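Local coordinates for protein putative glucose-6-phosphate 1-epimerase (Salmonella typhimurium, PDB 2HTA) that probably interconverts the alpha and beta anomers of glucose 6-phosphate and related hexose 6-phosphates, acting as a mutarotase of the aldose 1-epimerase family, at residues His179-Lys191 / Ile235-Val247. Residues are numbered along the deposited sequence; the frame is centred on the assembly and turned at random.
Sequences HSYFNVGDIANVK and IHDATLNRTIDVV
In the beta-sandwich of the galactose mutarotase fold, the end of strand 172-183, which carries the proposed active-site H179, lies over the hairpin of strands 232-237 and 242-249, and F182 packs onto that hairpin through I235, I244 and V246. The contact illustrates how two layered sheets combine an apolar patch with a buried polar network. The axes of segments 181-183 and 242-247 approach to 9.6 Å, their directions 162° apart, the spacing of facing sheets rather than paired neighbours. With CG anti to its carbonyl carbon (chi1 -66°), F182 reaches toward the hairpin: CD1 lies 3.6 Å from I235 CD1, while CZ meets V246 CG2, which comes from the opposing direction. I235 CG2, a separate branch, meets V184 CG1 and V190 CG1.

From N183 onward polar bonds join the apolar contacts. The extended R242 chain crosses N183 at about a right angle, and its NH2 donates to N183 O (3.1 Å), the oxygen lying in the guanidinium plane although the nitrogen stands well above the carbonyl plane; NH2 and N183 ND2 also share E72 O. One water accepts from R242 NE and donates to N183 O and D237 OD2, tying the three residues together. D237, at a G1 beta bulge with N241 and R242, divides its carboxylate: OD2 receives G185 N on its syn side at 2.9 Å, and OD1 receives L240 N from above the carboxylate plane, an Asx motif within the hairpin turn. G185 CA rests against T239 CB and CG2. After the short 3-10 segment 187-189, N189 ND2 donates to T239 OG1 (2.8 Å), which lies near the amide plane. K191 then opens strand 191-193, antiparallel to 232-237: H236 N donates to K191 O at 2.8 Å. H236 NE2 bonds S193 OG, and K191 O also sits at the imidazole edge, 3.2 Å from H236 CD2.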
# COMPACT_ATOMS: atom_id res chain seq x y z
N HIS A 179 -2.37 -2.18 0.47
CA HIS A 179 -3.50 -1.25 0.31
C HIS A 179 -3.04 -0.02 -0.51
O HIS A 179 -3.22 1.11 -0.07
CB HIS A 179 -3.92 -0.79 1.71
CG HIS A 179 -5.23 -0.08 1.80
ND1 HIS A 179 -5.50 1.07 1.10
CD2 HIS A 179 -6.33 -0.29 2.60
CE1 HIS A 179 -6.71 1.52 1.41
NE2 HIS A 179 -7.21 0.73 2.34
N SER A 180 -2.47 -0.23 -1.69
CA SER A 180 -1.82 0.88 -2.41
C SER A 180 -2.70 2.06 -2.85
O SER A 180 -3.78 1.84 -3.40
CB SER A 180 -1.13 0.31 -3.66
OG SER A 180 -0.48 -0.87 -3.28
N TYR A 181 -2.20 3.28 -2.61
CA TYR A 181 -2.80 4.56 -3.05
C TYR A 181 -1.99 5.09 -4.26
O TYR A 181 -0.84 5.46 -4.09
CB TYR A 181 -2.62 5.62 -1.97
CG TYR A 181 -3.50 5.39 -0.76
CD1 TYR A 181 -3.21 4.37 0.18
CD2 TYR A 181 -4.56 6.22 -0.51
CE1 TYR A 181 -3.98 4.18 1.36
CE2 TYR A 181 -5.39 6.03 0.68
CZ TYR A 181 -5.08 5.01 1.57
OH TYR A 181 -5.86 4.83 2.71
N PHE A 182 -2.64 5.20 -5.39
CA PHE A 182 -2.02 5.62 -6.63
C PHE A 182 -2.45 7.03 -6.92
O PHE A 182 -3.63 7.37 -6.84
CB PHE A 182 -2.43 4.66 -7.75
CG PHE A 182 -1.87 3.29 -7.55
CD1 PHE A 182 -2.68 2.25 -7.09
CD2 PHE A 182 -0.51 3.07 -7.70
CE1 PHE A 182 -2.13 0.99 -6.83
CE2 PHE A 182 0.06 1.79 -7.48
CZ PHE A 182 -0.76 0.75 -7.03
N ASN A 183 -1.45 7.84 -7.22
CA ASN A 183 -1.59 9.25 -7.58
C ASN A 183 -2.21 9.34 -8.97
O ASN A 183 -1.74 8.73 -9.92
CB ASN A 183 -0.18 9.87 -7.52
CG ASN A 183 -0.17 11.39 -7.68
OD1 ASN A 183 -1.04 12.09 -7.18
ND2 ASN A 183 0.87 11.91 -8.38
N VAL A 184 -3.33 10.04 -9.04
CA VAL A 184 -4.05 10.26 -10.31
C VAL A 184 -4.29 11.75 -10.52
O VAL A 184 -4.35 12.52 -9.55
CB VAL A 184 -5.39 9.47 -10.45
CG1 VAL A 184 -5.12 7.97 -10.37
CG2 VAL A 184 -6.42 9.88 -9.39
N GLY A 185 -4.45 12.16 -11.78
CA GLY A 185 -4.72 13.60 -12.05
C GLY A 185 -6.07 14.06 -11.56
O GLY A 185 -6.19 15.13 -10.91
N ASP A 186 -7.08 13.27 -11.86
CA ASP A 186 -8.44 13.58 -11.44
C ASP A 186 -9.30 12.34 -11.38
O ASP A 186 -9.59 11.71 -12.40
CB ASP A 186 -9.03 14.51 -12.50
CG ASP A 186 -10.41 15.03 -12.16
OD1 ASP A 186 -11.10 14.51 -11.26
OD2 ASP A 186 -10.79 16.01 -12.81
N ILE A 187 -9.79 12.03 -10.19
CA ILE A 187 -10.52 10.77 -10.01
C ILE A 187 -11.76 10.68 -10.93
O ILE A 187 -12.18 9.59 -11.34
CB ILE A 187 -10.95 10.62 -8.54
CG1 ILE A 187 -11.65 9.28 -8.30
CG2 ILE A 187 -11.84 11.78 -8.13
CD1 ILE A 187 -10.74 8.04 -8.40
N ALA A 188 -12.33 11.83 -11.28
CA ALA A 188 -13.54 11.89 -12.07
C ALA A 188 -13.31 11.32 -13.46
O ALA A 188 -14.26 10.90 -14.12
CB ALA A 188 -14.06 13.37 -12.18
N ASN A 189 -12.08 11.30 -13.96
CA ASN A 189 -11.93 10.63 -15.25
C ASN A 189 -11.27 9.25 -15.19
O ASN A 189 -11.08 8.61 -16.24
CB ASN A 189 -11.22 11.50 -16.30
CG ASN A 189 -9.80 11.84 -15.92
OD1 ASN A 189 -8.97 10.94 -15.65
ND2 ASN A 189 -9.51 13.13 -15.90
N VAL A 190 -10.91 8.81 -13.99
CA VAL A 190 -10.14 7.57 -13.85
C VAL A 190 -11.03 6.38 -14.16
O VAL A 190 -12.17 6.36 -13.75
CB VAL A 190 -9.53 7.45 -12.43
CG1 VAL A 190 -9.00 6.02 -12.20
CG2 VAL A 190 -8.43 8.45 -12.28
N LYS A 191 -10.54 5.44 -14.95
CA LYS A 191 -11.12 4.11 -14.95
C LYS A 191 -10.05 3.06 -14.72
O LYS A 191 -8.84 3.23 -15.09
CB LYS A 191 -11.93 3.85 -16.22
CG LYS A 191 -11.08 3.91 -17.47
CD LYS A 191 -11.96 4.12 -18.74
CE LYS A 191 -11.03 4.26 -19.96
NZ LYS A 191 -11.70 4.16 -21.34
N ILE A 235 -4.83 1.10 -14.42
CA ILE A 235 -5.42 2.42 -14.06
C ILE A 235 -5.15 3.34 -15.27
O ILE A 235 -3.99 3.52 -15.67
CB ILE A 235 -4.77 3.07 -12.82
CG1 ILE A 235 -4.84 2.06 -11.64
CG2 ILE A 235 -5.39 4.51 -12.52
CD1 ILE A 235 -4.05 2.48 -10.40
N HIS A 236 -6.21 3.88 -15.85
CA HIS A 236 -6.06 4.75 -17.04
C HIS A 236 -6.24 6.17 -16.56
O HIS A 236 -7.31 6.50 -16.06
CB HIS A 236 -7.16 4.41 -18.04
CG HIS A 236 -7.18 2.97 -18.43
ND1 HIS A 236 -6.60 2.52 -19.59
CD2 HIS A 236 -7.72 1.89 -17.83
CE1 HIS A 236 -6.77 1.21 -19.69
NE2 HIS A 236 -7.44 0.80 -18.62
N ASP A 237 -5.22 7.03 -16.80
CA ASP A 237 -5.23 8.39 -16.32
C ASP A 237 -5.00 9.38 -17.46
O ASP A 237 -3.87 9.57 -17.87
CB ASP A 237 -4.13 8.60 -15.28
CG ASP A 237 -4.21 9.97 -14.59
OD1 ASP A 237 -4.84 10.95 -15.09
OD2 ASP A 237 -3.60 10.07 -13.54
N ALA A 238 -6.07 9.95 -17.97
CA ALA A 238 -6.02 10.87 -19.12
C ALA A 238 -5.33 12.18 -18.71
O ALA A 238 -4.60 12.79 -19.53
CB ALA A 238 -7.45 11.15 -19.63
N THR A 239 -5.51 12.60 -17.45
CA THR A 239 -4.93 13.87 -16.99
C THR A 239 -3.39 13.87 -16.88
O THR A 239 -2.72 14.79 -17.38
CB THR A 239 -5.57 14.28 -15.68
OG1 THR A 239 -7.00 14.30 -15.85
CG2 THR A 239 -5.04 15.65 -15.23
N LEU A 240 -2.82 12.83 -16.28
CA LEU A 240 -1.38 12.70 -16.21
C LEU A 240 -0.86 11.96 -17.43
O LEU A 240 0.33 11.66 -17.52
CB LEU A 240 -0.99 11.94 -14.92
CG LEU A 240 -1.38 12.63 -13.61
CD1 LEU A 240 -0.78 11.96 -12.37
CD2 LEU A 240 -1.01 14.09 -13.67
N ASN A 241 -1.76 11.57 -18.32
CA ASN A 241 -1.36 10.95 -19.58
C ASN A 241 -0.55 9.68 -19.38
O ASN A 241 0.53 9.49 -19.97
CB ASN A 241 -0.57 11.94 -20.44
CG ASN A 241 -1.39 13.17 -20.79
OD1 ASN A 241 -2.58 13.07 -21.17
ND2 ASN A 241 -0.79 14.35 -20.62
N ARG A 242 -1.02 8.81 -18.50
CA ARG A 242 -0.26 7.58 -18.27
C ARG A 242 -1.22 6.45 -17.89
O ARG A 242 -2.37 6.73 -17.54
CB ARG A 242 0.74 7.79 -17.13
CG ARG A 242 0.15 8.02 -15.70
CD ARG A 242 1.27 8.37 -14.77
NE ARG A 242 0.78 8.55 -13.39
CZ ARG A 242 1.58 8.83 -12.37
NH1 ARG A 242 2.88 8.95 -12.58
NH2 ARG A 242 1.09 8.97 -11.15
N THR A 243 -0.75 5.21 -17.97
CA THR A 243 -1.46 4.12 -17.24
C THR A 243 -0.52 3.58 -16.14
O THR A 243 0.72 3.65 -16.26
CB THR A 243 -1.83 2.93 -18.16
OG1 THR A 243 -0.66 2.48 -18.79
CG2 THR A 243 -2.82 3.32 -19.23
N ILE A 244 -1.12 3.12 -15.06
CA ILE A 244 -0.36 2.41 -14.06
C ILE A 244 -0.87 0.95 -14.06
O ILE A 244 -2.09 0.69 -13.96
CB ILE A 244 -0.50 3.05 -12.66
CG1 ILE A 244 0.08 4.51 -12.64
CG2 ILE A 244 0.17 2.19 -11.62
CD1 ILE A 244 -0.52 5.39 -11.43
N ASP A 245 0.06 0.03 -14.22
CA ASP A 245 -0.26 -1.40 -14.19
C ASP A 245 -0.03 -1.86 -12.77
O ASP A 245 1.04 -1.63 -12.22
CB ASP A 245 0.67 -2.15 -15.12
CG ASP A 245 0.44 -1.79 -16.55
OD1 ASP A 245 -0.70 -1.38 -16.94
OD2 ASP A 245 1.42 -1.89 -17.30
N VAL A 246 -1.02 -2.53 -12.17
CA VAL A 246 -0.88 -3.07 -10.81
C VAL A 246 -1.07 -4.58 -10.92
O VAL A 246 -2.18 -5.03 -11.23
CB VAL A 246 -1.95 -2.44 -9.86
CG1 VAL A 246 -1.67 -2.81 -8.43
CG2 VAL A 246 -1.98 -0.93 -9.98
N VAL A 247 0.01 -5.34 -10.74
CA VAL A 247 0.00 -6.75 -10.95
C VAL A 247 -0.06 -7.46 -9.60
O VAL A 247 0.71 -7.16 -8.69
CB VAL A 247 1.21 -7.21 -11.71
CG1 VAL A 247 1.14 -8.69 -11.98
CG2 VAL A 247 1.32 -6.45 -13.06
O HOH W 1 -1.94 8.21 -12.59
O HOH W 2 -7.05 11.20 -13.61
O HOH W 3 -8.42 8.70 -17.52